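Local atomic coordinates of SM80.1 Vicilin (Solanum melongena, PDB entry 5VF5), a protein that probably serves as a 7S seed storage globulin, a bicupin that binds a copper ion. Residues V10-K15 against F277-P282; I82-Q87 against N91-E96; M214-Q219 against Q226-S231. All blocks are in the same frame, centred on the assembly; numbering follows the deposited sequence. Where two conformers were deposited one is given.

Overall arrangement
The three contacts are spread over a bicupin chain. Interaction 2 is a hairpin of the first cupin unit, while interaction 3 and segment 277-282 of interaction 1 fall in the second. Interaction 1 contributes one ligand of the metal site: Cys-281 binds copper (II) together with His-283 and His-325. Interactions 1 and 2 lie on opposite sides of the chain's centre, their centres 37 Å apart. Interaction 3 has its centre 25 Å from each of the other two; its nearest atoms come within about 6 Å of interaction 2 without touching it. Interactions 1 and 3 both reach the same antiparallel sheet, through strands 13-14 and 225-230, with nearest atoms about 14 Å apart.

Interaction 1. Residues V10-K15 against F277-P282; sequences VPYLFK and FEMACP. With CU (copper (II) ion), chain D.
Tyr-12 and Met-279 face each other with CA atoms 10.0 Å apart, too far for strand pairing, and the segments meet through side chains alone. A type I turn from Val-10 to Leu-13, closed by Leu-13 N to Val-10 O (3.1 Å), presents the tyrosine to strand 275-281. Cys-281 SG lies at the edge of the Tyr-12 ring, near its plane, and 3.2 Å from Tyr-12 OH. The same sulfur binds copper (II) at 2.2 Å, with SG anti to its backbone N (chi1 180°), while His-283 and His-325 complete the protein ligands. Tyr-12 OH stays 3.3 Å from the copper ion, beyond bonding distance, and so belongs to the surroundings of the metal, not to its ligands. Met-279 crosses the tyrosine at about a right angle as a Met-aromatic neighbour, though the placing of its methyl is doubtful. Further along, Leu-13 CD1 approaches Phe-277 CE2 obliquely at 4.4 Å. Backbone bonds from Tyr-12 and Phe-14 tie the first segment to strand 318-321. Strand 275-281 pairs instead with 307-313 and 327-331, so this buried contact joins two sheets of the second cupin unit, with Leu-313 and Leu-319 packed against Phe-277.

Interaction 2. Residues I82-Q87 against N91-E96; sequences ISIAEQ and NSFNLE
Ile-82, Ser-83 and Ile-84 pair with Phe-93, Ser-92 and Asn-91 in antiparallel register, the strand axes 4.7 Å apart and 168° between their directions. Ile-82 with Phe-93 and Ile-84 with Asn-91 are hydrogen-bonded pairs, each exchanging two bonds; that from Ile-84 N to Asn-91 O (2.8 Å) is nearly straight. Ser-83 and Ser-92 form the non-hydrogen-bonded pair between them, where Ser-92 CA also directs a C-H at Ile-82 O.

On the face carrying the isoleucines, Ile-82 CG2 sits in the crowded position between backbone N and carbonyl carbon (CG1 anti to N, chi1 -171°). From there this methyl touches both Phe-93 CB and Leu-95 CD1, at 3.9 Å each. Ile-84 uses its other branch: CD1 reaches Phe-93 CE2 at 4.0 Å, so that both isoleucines meet the ring at its edge. This is the hairpin of strands 79-85 and 90-96, part of a sheet of the first cupin barrel. The face with the isoleucines packs against the barrel's other sheet, with Ile-82 on Phe-73 and Leu-101, Ile-84 on Leu-103 and Leu-95 on Val-75.

Toward the turn, a water donates to Glu-86 OE1 (2.7 Å) and to Ile-84 O while accepting from Asn-91 ND2, also at 2.7 Å. Ile-84 O thus takes two donors, the water and the backbone N of Asn-91. Both polar ends have further partners: Glu-86 makes a salt bridge with Arg-206, and Asn-91 ND2 bonds to Glu-89. Strand 79-85 continues into the sheet through strand 108-113, whereas Ser-92 and Asn-94 share backbone bonds with Ser-197.

Interaction 3. Residues M214-Q219 against Q226-S231; sequences MKERPQ and QFIEAS
Gln-219 OE1 meets a water and the edge of the Phe-227 ring. The water donates to it at 3.0 Å and itself accepts from Glu-229 N at 3.1 Å, so the amide is linked to the strand two residues beyond the phenylalanine. The same oxygen lies near the ring plane, 3.8 Å from Phe-227 CE2. Gln-219 is extended, CG anti to N (chi1 -179°), and it runs beside Phe-227 in the same direction, the amide and ring planes turned 38° from each other. At the backbone, Gln-219 N reaches Phe-227 O at 2.9 Å, but the angle at hydrogen is only 119° and the bond is weak. Pro-218 CB also leans on that carbonyl oxygen, at 3.5 Å.

Ile-228 reaches into the loop with its side chain. Its CG1 branch carries CD1 to within 3.2 Å of Arg-217 O, a tight approach. The same methyl touches Glu-216 CB and OE1, both at 3.7 Å, the glutamate crossing the isoleucine at about a right angle. That same OE1 makes a salt bridge with Arg-234. Within the loop, Pro-218 CD lies over one face of the Arg-217 guanidinium, toward its rim.

Phe-227 packs on Ala-246 and Met-248, while Ile-228 shares a backbone bond with Phe-247, so strand 243-250 continues the sheet. Past Gln-219 the chain enters strand 220-222, whose Phe-220 bonds to the Phe-227 backbone: this is the base of a beta hairpin at the edge of a sheet in the second cupin unit.

Interaction 1. Residues V10-K15 against F277-P282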
loop_
_atom_site.group_PDB
_atom_site.type_symbol
_atom_site.label_atom_id
_atom_site.label_comp_id
_atom_site.label_asym_id
_atom_site.label_seq_id
_atom_site.Cartn_x
_atom_site.Cartn_y
_atom_site.Cartn_z
ATOM N N VAL A 10 8.936 -11.207 14.929
ATOM C CA VAL A 10 8.268 -11.718 13.708
ATOM C C VAL A 10 8.690 -10.790 12.582
ATOM O O VAL A 10 8.187 -9.652 12.498
ATOM C CB VAL A 10 6.723 -11.682 13.842
ATOM C CG1 VAL A 10 6.011 -12.030 12.535
ATOM C CG2 VAL A 10 6.278 -12.597 14.963
ATOM N N PRO A 11 9.585 -11.266 11.697
ATOM C CA PRO A 11 10.231 -10.359 10.781
ATOM C C PRO A 11 9.303 -9.807 9.713
ATOM O O PRO A 11 9.630 -8.782 9.137
ATOM C CB PRO A 11 11.324 -11.222 10.130
ATOM C CG PRO A 11 10.861 -12.608 10.293
ATOM C CD PRO A 11 10.210 -12.604 11.646
ATOM N N TYR A 12 8.176 -10.476 9.496
ATOM C CA TYR A 12 7.229 -10.047 8.496
ATOM C C TYR A 12 6.274 -8.965 8.965
ATOM O O TYR A 12 5.542 -8.387 8.163
ATOM C CB TYR A 12 6.416 -11.251 8.052
ATOM C CG TYR A 12 7.229 -12.417 7.562
ATOM C CD1 TYR A 12 8.107 -12.280 6.523
ATOM C CD2 TYR A 12 7.140 -13.651 8.171
ATOM C CE1 TYR A 12 8.893 -13.347 6.085
ATOM C CE2 TYR A 12 7.902 -14.718 7.733
ATOM C CZ TYR A 12 8.746 -14.557 6.663
ATOM O OH TYR A 12 9.522 -15.615 6.228
ATOM N N LEU A 13 6.201 -8.708 10.266
ATOM C CA LEU A 13 5.281 -7.766 10.866
ATOM C C LEU A 13 5.974 -6.441 11.083
ATOM O O LEU A 13 7.063 -6.403 11.687
ATOM C CB LEU A 13 4.828 -8.321 12.209
ATOM C CG LEU A 13 3.965 -7.411 13.071
ATOM C CD1 LEU A 13 2.645 -7.143 12.381
ATOM C CD2 LEU A 13 3.709 -8.073 14.414
ATOM N N PHE A 14 5.342 -5.357 10.639
ATOM C CA PHE A 14 5.888 -4.000 10.772
ATOM C C PHE A 14 4.801 -3.174 11.408
ATOM O O PHE A 14 3.838 -2.746 10.763
ATOM C CB PHE A 14 6.297 -3.414 9.430
ATOM C CG PHE A 14 7.429 -4.148 8.750
ATOM C CD1 PHE A 14 7.224 -5.326 8.102
ATOM C CD2 PHE A 14 8.735 -3.652 8.809
ATOM C CE1 PHE A 14 8.277 -6.035 7.520
ATOM C CE2 PHE A 14 9.781 -4.326 8.192
ATOM C CZ PHE A 14 9.560 -5.538 7.565
ATOM N N LYS A 15 4.907 -2.974 12.705
ATOM C CA LYS A 15 3.931 -2.191 13.417
ATOM C C LYS A 15 3.906 -0.722 12.921
ATOM O O LYS A 15 4.927 -0.183 12.471
ATOM C CB LYS A 15 4.200 -2.266 14.913
ATOM C CG LYS A 15 3.989 -3.668 15.477
ATOM C CD LYS A 15 2.539 -4.086 15.533
ATOM C CE LYS A 15 1.795 -3.194 16.484
ATOM N NZ LYS A 15 0.353 -3.541 16.552
ATOM N N PHE A 277 -3.766 -13.000 12.765
ATOM C CA PHE A 277 -3.267 -13.744 11.640
ATOM C C PHE A 277 -2.504 -14.963 12.063
ATOM O O PHE A 277 -1.855 -14.956 13.125
ATOM C CB PHE A 277 -2.437 -12.872 10.703
ATOM C CG PHE A 277 -1.103 -12.446 11.256
ATOM C CD1 PHE A 277 0.018 -13.236 11.030
ATOM C CD2 PHE A 277 -0.952 -11.260 11.954
ATOM C CE1 PHE A 277 1.268 -12.850 11.502
ATOM C CE2 PHE A 277 0.284 -10.882 12.454
ATOM C CZ PHE A 277 1.389 -11.696 12.240
ATOM N N GLU A 278 -2.482 -15.978 11.225
ATOM C CA GLU A 278 -1.607 -17.138 11.396
ATOM C C GLU A 278 -1.033 -17.463 10.029
ATOM O O GLU A 278 -1.787 -17.522 9.045
ATOM C CB GLU A 278 -2.340 -18.357 11.922
ATOM C CG GLU A 278 -2.966 -18.130 13.277
ATOM C CD GLU A 278 -3.405 -19.412 13.967
ATOM O OE1 GLU A 278 -3.502 -20.474 13.279
ATOM O OE2 GLU A 278 -3.649 -19.352 15.223
ATOM N N MET A 279 0.256 -17.621 9.935
ATOM C CA MET A 279 0.999 -17.926 8.740
ATOM C C MET A 279 1.841 -19.169 9.019
ATOM O O MET A 279 2.322 -19.366 10.157
ATOM C CB MET A 279 1.878 -16.724 8.335
ATOM C CG MET A 279 2.517 -16.821 6.954
ATOM S SD MET A 279 3.038 -15.251 6.227
ATOM C CE MET A 279 4.279 -14.802 7.414
ATOM N N ALA A 280 2.068 -19.977 7.987
ATOM C CA ALA A 280 2.970 -21.131 8.038
ATOM C C ALA A 280 4.250 -20.767 7.331
ATOM O O ALA A 280 4.208 -20.461 6.133
ATOM C CB ALA A 280 2.326 -22.329 7.381
ATOM N N CYS A 281 5.384 -20.764 8.034
ATOM C CA CYS A 281 6.666 -20.366 7.411
ATOM C C CYS A 281 7.695 -21.472 7.532
ATOM O O CYS A 281 8.042 -21.818 8.639
ATOM C CB CYS A 281 7.235 -19.102 8.050
ATOM S SG CYS A 281 8.821 -18.530 7.357
ATOM N N PRO A 282 8.232 -22.016 6.427
ATOM C CA PRO A 282 9.290 -23.033 6.638
ATOM C C PRO A 282 10.684 -22.496 6.926
ATOM O O PRO A 282 11.554 -23.260 7.413
ATOM C CB PRO A 282 9.292 -23.819 5.330
ATOM C CG PRO A 282 8.713 -22.893 4.330
ATOM C CD PRO A 282 7.690 -22.089 5.066
HETATM CU CU CU D . 8.918 -18.641 5.113
#

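Interaction 2. Residues I82-Q87 against N91-E96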
loop_
_atom_site.group_PDB
_atom_site.type_symbol
_atom_site.label_atom_id
_atom_site.label_comp_id
_atom_site.label_asym_id
_atom_site.label_seq_id
_atom_site.Cartn_x
_atom_site.Cartn_y
_atom_site.Cartn_z
ATOM N N ILE A 82 -4.656 15.746 -6.662
ATOM C CA ILE A 82 -3.252 15.645 -7.035
ATOM C C ILE A 82 -3.023 16.445 -8.292
ATOM O O ILE A 82 -3.755 16.318 -9.269
ATOM C CB ILE A 82 -2.761 14.193 -7.203
ATOM C CG1 ILE A 82 -1.247 14.173 -7.369
ATOM C CG2 ILE A 82 -3.477 13.462 -8.357
ATOM C CD1 ILE A 82 -0.645 12.815 -7.249
ATOM N N SER A 83 -1.999 17.265 -8.299
ATOM C CA SER A 83 -1.567 18.002 -9.448
ATOM C C SER A 83 -0.175 17.547 -9.858
ATOM O O SER A 83 0.729 17.544 -9.025
ATOM C CB SER A 83 -1.614 19.500 -9.169
ATOM O OG SER A 83 -2.920 19.907 -8.765
ATOM N N ILE A 84 0.019 17.186 -11.117
ATOM C CA ILE A 84 1.245 16.612 -11.628
ATOM C C ILE A 84 1.795 17.544 -12.712
ATOM O O ILE A 84 1.123 17.801 -13.718
ATOM C CB ILE A 84 1.000 15.219 -12.217
ATOM C CG1 ILE A 84 0.216 14.366 -11.242
ATOM C CG2 ILE A 84 2.313 14.587 -12.636
ATOM C CD1 ILE A 84 -0.275 13.045 -11.784
ATOM N N ALA A 85 3.001 18.022 -12.532
ATOM C CA ALA A 85 3.688 18.948 -13.422
ATOM C C ALA A 85 4.865 18.236 -14.087
ATOM O O ALA A 85 5.803 17.838 -13.436
ATOM C CB ALA A 85 4.145 20.176 -12.694
ATOM N N GLU A 86 4.793 18.001 -15.364
ATOM C CA GLU A 86 5.912 17.469 -16.106
ATOM C C GLU A 86 6.509 18.615 -16.918
ATOM O O GLU A 86 6.071 19.758 -16.807
ATOM C CB GLU A 86 5.465 16.260 -16.947
ATOM C CG GLU A 86 5.614 14.987 -16.070
ATOM C CD GLU A 86 4.678 13.833 -16.311
ATOM O OE1 GLU A 86 3.532 14.023 -16.802
ATOM O OE2 GLU A 86 5.106 12.699 -15.954
ATOM N N GLN A 87 7.559 18.351 -17.651
ATOM C CA GLN A 87 8.201 19.386 -18.469
ATOM C C GLN A 87 7.240 19.966 -19.505
ATOM O O GLN A 87 7.312 21.147 -19.824
ATOM C CB GLN A 87 9.415 18.774 -19.153
ATOM C CG GLN A 87 10.199 19.642 -20.127
ATOM C CD GLN A 87 10.814 20.885 -19.504
ATOM O OE1 GLN A 87 10.999 20.961 -18.277
ATOM N NE2 GLN A 87 11.167 21.854 -20.355
ATOM N N ASN A 91 -1.349 17.610 -15.380
ATOM C CA ASN A 91 -2.517 16.824 -15.103
ATOM C C ASN A 91 -2.972 17.081 -13.702
ATOM O O ASN A 91 -2.164 17.096 -12.833
ATOM C CB ASN A 91 -2.218 15.351 -15.297
ATOM C CG ASN A 91 -2.085 14.979 -16.752
ATOM O OD1 ASN A 91 -3.093 14.826 -17.439
ATOM N ND2 ASN A 91 -0.835 14.831 -17.235
ATOM N N SER A 92 -4.257 17.174 -13.462
ATOM C CA SER A 92 -4.782 17.205 -12.118
ATOM C C SER A 92 -5.989 16.302 -11.973
ATOM O O SER A 92 -6.830 16.207 -12.901
ATOM C CB SER A 92 -5.096 18.579 -11.601
ATOM O OG SER A 92 -6.061 19.209 -12.354
ATOM N N PHE A 93 -6.044 15.574 -10.873
ATOM C CA PHE A 93 -7.093 14.606 -10.648
ATOM C C PHE A 93 -7.684 14.764 -9.288
ATOM O O PHE A 93 -6.948 14.908 -8.312
ATOM C CB PHE A 93 -6.544 13.190 -10.801
ATOM C CG PHE A 93 -5.867 12.908 -12.104
ATOM C CD1 PHE A 93 -6.589 12.900 -13.297
ATOM C CD2 PHE A 93 -4.520 12.629 -12.155
ATOM C CE1 PHE A 93 -5.950 12.638 -14.490
ATOM C CE2 PHE A 93 -3.891 12.356 -13.326
ATOM C CZ PHE A 93 -4.609 12.375 -14.514
ATOM N N ASN A 94 -9.009 14.699 -9.186
ATOM C CA ASN A 94 -9.701 14.779 -7.907
ATOM C C ASN A 94 -9.917 13.352 -7.453
ATOM O O ASN A 94 -10.831 12.663 -7.937
ATOM C CB ASN A 94 -11.043 15.503 -8.063
ATOM C CG ASN A 94 -10.877 16.986 -8.343
ATOM O OD1 ASN A 94 -9.946 17.616 -7.882
ATOM N ND2 ASN A 94 -11.768 17.534 -9.137
ATOM N N LEU A 95 -9.124 12.930 -6.493
ATOM C CA LEU A 95 -9.089 11.549 -6.036
ATOM C C LEU A 95 -10.061 11.315 -4.903
ATOM O O LEU A 95 -10.296 12.174 -4.053
ATOM C CB LEU A 95 -7.678 11.208 -5.541
ATOM C CG LEU A 95 -6.534 11.423 -6.506
ATOM C CD1 LEU A 95 -5.226 11.055 -5.805
ATOM C CD2 LEU A 95 -6.693 10.644 -7.790
ATOM N N GLU A 96 -10.574 10.094 -4.866
ATOM C CA GLU A 96 -11.558 9.652 -3.887
ATOM C C GLU A 96 -11.172 8.255 -3.388
ATOM O O GLU A 96 -10.347 7.569 -3.991
ATOM C CB GLU A 96 -12.972 9.635 -4.509
ATOM C CG GLU A 96 -13.410 10.971 -5.099
ATOM C CD GLU A 96 -14.766 10.907 -5.740
ATOM O OE1 GLU A 96 -15.168 9.791 -6.160
ATOM O OE2 GLU A 96 -15.390 11.989 -5.855
HETATM O O HOH W 1 1.414 15.501 -15.860
#

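Interaction 3. Residues M214-Q219 against Q226-S231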
loop_
_atom_site.group_PDB
_atom_site.type_symbol
_atom_site.label_atom_id
_atom_site.label_comp_id
_atom_site.label_asym_id
_atom_site.label_seq_id
_atom_site.Cartn_x
_atom_site.Cartn_y
_atom_site.Cartn_z
ATOM N N MET A 214 -14.068 -0.220 -6.776
ATOM C CA MET A 214 -14.922 -0.366 -5.583
ATOM C C MET A 214 -16.312 -0.883 -5.929
ATOM O O MET A 214 -16.887 -1.669 -5.180
ATOM C CB MET A 214 -15.084 0.967 -4.844
ATOM C CG MET A 214 -13.969 1.315 -3.863
ATOM S SD MET A 214 -14.449 2.697 -2.797
ATOM C CE MET A 214 -15.793 1.967 -1.872
ATOM N N LYS A 215 -16.828 -0.451 -7.079
ATOM C CA LYS A 215 -18.216 -0.780 -7.515
ATOM C C LYS A 215 -18.348 -2.106 -8.302
ATOM O O LYS A 215 -19.459 -2.541 -8.638
ATOM C CB LYS A 215 -18.815 0.359 -8.335
ATOM C CG LYS A 215 -19.086 1.616 -7.520
ATOM C CD LYS A 215 -19.614 2.729 -8.405
ATOM C CE LYS A 215 -20.344 3.793 -7.599
ATOM N NZ LYS A 215 -20.896 4.855 -8.485
ATOM N N GLU A 216 -17.222 -2.741 -8.584
ATOM C CA GLU A 216 -17.209 -3.990 -9.335
ATOM C C GLU A 216 -17.553 -5.151 -8.428
ATOM O O GLU A 216 -17.386 -5.078 -7.201
ATOM C CB GLU A 216 -15.829 -4.220 -9.965
ATOM C CG GLU A 216 -15.473 -3.118 -10.954
ATOM C CD GLU A 216 -14.162 -3.340 -11.656
ATOM O OE1 GLU A 216 -13.551 -4.426 -11.520
ATOM O OE2 GLU A 216 -13.740 -2.414 -12.377
ATOM N N ARG A 217 -17.954 -6.256 -9.052
ATOM C CA ARG A 217 -18.165 -7.516 -8.339
ATOM C C ARG A 217 -16.799 -7.988 -7.823
ATOM O O ARG A 217 -15.790 -7.858 -8.519
ATOM C CB ARG A 217 -18.820 -8.571 -9.254
ATOM C CG ARG A 217 -20.178 -8.156 -9.838
ATOM C CD ARG A 217 -21.135 -7.570 -8.803
ATOM N NE ARG A 217 -21.207 -8.406 -7.602
ATOM C CZ ARG A 217 -21.614 -8.006 -6.395
ATOM N NH1 ARG A 217 -21.630 -8.883 -5.387
ATOM N NH2 ARG A 217 -21.998 -6.751 -6.175
ATOM N N PRO A 218 -16.757 -8.503 -6.585
ATOM C CA PRO A 218 -15.452 -8.998 -6.104
ATOM C C PRO A 218 -14.946 -10.193 -6.941
ATOM O O PRO A 218 -15.762 -10.943 -7.494
ATOM C CB PRO A 218 -15.744 -9.465 -4.690
ATOM C CG PRO A 218 -17.056 -8.889 -4.306
ATOM C CD PRO A 218 -17.794 -8.500 -5.537
ATOM N N GLN A 219 -13.642 -10.373 -7.033
ATOM C CA GLN A 219 -13.109 -11.615 -7.586
ATOM C C GLN A 219 -13.550 -12.822 -6.787
ATOM O O GLN A 219 -13.941 -13.873 -7.366
ATOM C CB GLN A 219 -11.614 -11.614 -7.651
ATOM C CG GLN A 219 -11.114 -12.913 -8.256
ATOM C CD GLN A 219 -9.656 -12.897 -8.556
ATOM O OE1 GLN A 219 -8.914 -12.090 -8.024
ATOM N NE2 GLN A 219 -9.229 -13.817 -9.444
ATOM N N GLN A 226 -14.893 -9.900 1.082
ATOM C CA GLN A 226 -14.743 -9.543 -0.314
ATOM C C GLN A 226 -13.252 -9.387 -0.649
ATOM O O GLN A 226 -12.513 -8.816 0.162
ATOM C CB GLN A 226 -15.460 -8.206 -0.558
ATOM C CG GLN A 226 -16.956 -8.201 -0.199
ATOM C CD GLN A 226 -17.217 -7.867 1.263
ATOM O OE1 GLN A 226 -16.590 -6.983 1.816
ATOM N NE2 GLN A 226 -18.143 -8.586 1.894
ATOM N N PHE A 227 -12.848 -9.841 -1.827
ATOM C CA PHE A 227 -11.515 -9.569 -2.348
ATOM C C PHE A 227 -11.658 -9.047 -3.763
ATOM O O PHE A 227 -12.299 -9.698 -4.593
ATOM C CB PHE A 227 -10.705 -10.853 -2.371
ATOM C CG PHE A 227 -9.324 -10.666 -2.877
ATOM C CD1 PHE A 227 -8.302 -10.315 -2.006
ATOM C CD2 PHE A 227 -9.019 -10.868 -4.210
ATOM C CE1 PHE A 227 -7.019 -10.134 -2.497
ATOM C CE2 PHE A 227 -7.741 -10.685 -4.696
ATOM C CZ PHE A 227 -6.720 -10.332 -3.824
ATOM N N ILE A 228 -11.035 -7.914 -4.066
ATOM C CA ILE A 228 -10.849 -7.548 -5.466
ATOM C C ILE A 228 -9.500 -6.934 -5.662
ATOM O O ILE A 228 -8.894 -6.406 -4.702
ATOM C CB ILE A 228 -11.945 -6.698 -6.040
ATOM C CG1 ILE A 228 -11.958 -6.741 -7.611
ATOM C CG2 ILE A 228 -11.825 -5.286 -5.492
ATOM C CD1 ILE A 228 -13.137 -6.035 -8.262
ATOM N N GLU A 229 -8.989 -7.112 -6.867
ATOM C CA GLU A 229 -7.657 -6.735 -7.161
ATOM C C GLU A 229 -7.542 -6.098 -8.518
ATOM O O GLU A 229 -8.188 -6.509 -9.480
ATOM C CB GLU A 229 -6.847 -8.014 -7.112
ATOM C CG GLU A 229 -5.455 -7.936 -7.579
ATOM C CD GLU A 229 -4.802 -9.276 -7.481
ATOM O OE1 GLU A 229 -4.300 -9.534 -6.415
ATOM O OE2 GLU A 229 -4.795 -10.040 -8.472
ATOM N N ALA A 230 -6.684 -5.094 -8.576
ATOM C CA ALA A 230 -6.203 -4.515 -9.799
ATOM C C ALA A 230 -4.885 -5.200 -10.137
ATOM O O ALA A 230 -3.883 -4.996 -9.446
ATOM C CB ALA A 230 -6.022 -3.014 -9.617
ATOM N N SER A 231 -4.918 -6.025 -11.182
ATOM C CA SER A 231 -3.783 -6.822 -11.633
ATOM C C SER A 231 -3.120 -6.174 -12.822
ATOM O O SER A 231 -3.795 -5.482 -13.616
ATOM C CB SER A 231 -4.242 -8.211 -12.101
ATOM O OG SER A 231 -4.978 -8.130 -13.335
HETATM O O HOH W 2 -9.510 -9.354 -8.977
#